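Local coordinates for DNA fragmentation factor subunit beta (Mus musculus, PDB 1V0D), which cuts chromosomal DNA during apoptosis as the caspase-activated DNase, inducing DNA fragmentation and chromatin condensation, at residues I133-R138 / R153-Y158. Numbering follows the deposited sequence.
Sequences ITAETR and RNKSGY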
# COMPACT_ATOMS: atom_id res chain seq x y z
N ILE A 133 -4.30 2.59 -21.80
CA ILE A 133 -5.30 1.61 -21.39
C ILE A 133 -5.66 0.62 -22.49
O ILE A 133 -5.79 -0.58 -22.25
CB ILE A 133 -6.59 2.32 -20.97
CG1 ILE A 133 -6.30 3.26 -19.81
CG2 ILE A 133 -7.63 1.30 -20.58
CD1 ILE A 133 -7.49 4.11 -19.42
N THR A 134 -5.83 1.14 -23.70
CA THR A 134 -6.22 0.32 -24.83
C THR A 134 -5.28 -0.83 -25.14
O THR A 134 -5.72 -1.90 -25.55
CB THR A 134 -6.39 1.16 -26.09
OG1 THR A 134 -7.25 2.28 -25.81
CG2 THR A 134 -7.02 0.33 -27.19
N ALA A 135 -3.97 -0.63 -24.94
CA ALA A 135 -3.01 -1.69 -25.23
C ALA A 135 -3.22 -2.90 -24.31
O ALA A 135 -3.51 -2.75 -23.13
CB ALA A 135 -1.59 -1.16 -25.07
N GLU A 136 -3.07 -4.10 -24.86
CA GLU A 136 -3.28 -5.30 -24.06
C GLU A 136 -2.07 -6.21 -23.95
O GLU A 136 -1.88 -6.90 -22.94
CB GLU A 136 -4.45 -6.11 -24.63
CG GLU A 136 -4.77 -7.38 -23.87
CD GLU A 136 -5.44 -7.12 -22.52
OE1 GLU A 136 -5.47 -8.05 -21.68
OE2 GLU A 136 -5.95 -5.99 -22.30
N THR A 137 -1.25 -6.22 -25.00
CA THR A 137 -0.07 -7.07 -25.03
C THR A 137 1.23 -6.39 -24.65
O THR A 137 1.37 -5.17 -24.79
CB THR A 137 0.12 -7.67 -26.41
OG1 THR A 137 -1.14 -8.17 -26.87
CG2 THR A 137 1.12 -8.82 -26.36
N ARG A 138 2.17 -7.20 -24.18
CA ARG A 138 3.48 -6.74 -23.78
C ARG A 138 4.18 -6.13 -24.98
O ARG A 138 4.98 -5.20 -24.86
CB ARG A 138 4.29 -7.90 -23.23
CG ARG A 138 5.49 -7.49 -22.43
CD ARG A 138 5.97 -8.65 -21.60
NE ARG A 138 6.82 -8.20 -20.50
CZ ARG A 138 7.23 -8.99 -19.51
NH1 ARG A 138 6.87 -10.27 -19.49
NH2 ARG A 138 7.99 -8.50 -18.54
N ARG A 153 2.61 -12.24 -20.79
CA ARG A 153 2.57 -11.62 -22.10
C ARG A 153 1.39 -10.64 -22.20
O ARG A 153 1.47 -9.60 -22.85
CB ARG A 153 2.39 -12.70 -23.18
CG ARG A 153 3.54 -13.68 -23.33
CD ARG A 153 4.57 -13.17 -24.34
NE ARG A 153 5.55 -12.25 -23.75
CZ ARG A 153 6.20 -11.31 -24.42
NH1 ARG A 153 5.99 -11.14 -25.72
NH2 ARG A 153 7.09 -10.54 -23.80
N ASN A 154 0.30 -11.00 -21.54
CA ASN A 154 -0.93 -10.22 -21.58
C ASN A 154 -1.22 -9.49 -20.27
O ASN A 154 -0.84 -9.95 -19.20
CB ASN A 154 -2.09 -11.16 -21.92
CG ASN A 154 -3.35 -10.41 -22.28
OD1 ASN A 154 -4.43 -11.00 -22.43
ND2 ASN A 154 -3.23 -9.09 -22.42
N LYS A 155 -1.88 -8.34 -20.36
CA LYS A 155 -2.24 -7.57 -19.17
C LYS A 155 -3.33 -8.29 -18.35
O LYS A 155 -3.13 -8.59 -17.16
CB LYS A 155 -2.73 -6.18 -19.55
CG LYS A 155 -1.64 -5.22 -20.00
CD LYS A 155 -2.22 -3.84 -20.27
CE LYS A 155 -1.17 -2.88 -20.78
NZ LYS A 155 -1.79 -1.62 -21.26
N SER A 156 -4.47 -8.55 -18.98
CA SER A 156 -5.57 -9.24 -18.30
C SER A 156 -5.00 -10.45 -17.60
O SER A 156 -5.35 -10.75 -16.46
CB SER A 156 -6.63 -9.71 -19.30
OG SER A 156 -7.37 -8.62 -19.82
N GLY A 157 -4.12 -11.15 -18.30
CA GLY A 157 -3.52 -12.35 -17.76
C GLY A 157 -2.80 -12.12 -16.46
O GLY A 157 -2.93 -12.91 -15.53
N TYR A 158 -2.03 -11.05 -16.38
CA TYR A 158 -1.30 -10.78 -15.16
C TYR A 158 -2.27 -10.44 -14.04
O TYR A 158 -2.19 -11.02 -12.96
CB TYR A 158 -0.31 -9.62 -15.35
CG TYR A 158 0.33 -9.21 -14.05
CD1 TYR A 158 1.23 -10.06 -13.39
CD2 TYR A 158 -0.01 -8.01 -13.43
CE1 TYR A 158 1.76 -9.71 -12.14
CE2 TYR A 158 0.52 -7.65 -12.19
CZ TYR A 158 1.40 -8.50 -11.55
OH TYR A 158 1.89 -8.14 -10.33
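Arg138 CB lies over one face of the Arg153 guanidinium, 3.9 Å above its plane and displaced from the centre of the group. Bends at chi2 and chi3 fold the Arg153 chain back to this place, although its CB points away from residues 133-138. The two guanidinium planes are 31° apart, and Arg138 NH2 and NH1 are hydrogen-bonded to the carbonyl oxygens of Leu148 and Glu149, in the loop between the two segments. The Glu136 carboxylate is gripped from both faces at OE1: Ser156 OG donates to OE1 over 2.7 Å on the syn side, and Ser156 N reaches OE1 at 2.9 Å from above the opposite face. Its other oxygen, OE2, forms a salt bridge with Arg212. CG of Glu136 stands anti to the backbone N (chi1 -180°), and the bend at chi2 brings the carboxylate up to the first turn of helix 155-175. Asn154, the N-cap residue, also approaches OE1 through ND2, but the placement of that amide is doubtful.

Backbone bonds fix the register around the single bridge between Thr137 and Asn154: Lys155 N donates to Glu136 O at 3.0 Å, and Arg138 N to Arg153 O at 2.8 Å. Lys155, extended beyond CG, carries NZ to 2.8 Å from Ala135 O, 50° out of the carbonyl plane; NZ also donates to Tyr247 O and forms a salt bridge with Asp141. Replacing Glu136 with an alanine would probably leave Ser156 N and OG without their shared acceptor and Arg212 without this salt-bridge partner. Glu136 ties the loop after helix 116-129 to the beginning of helix 155-175, and its negative charge there probably interacts favourably with the helix dipole.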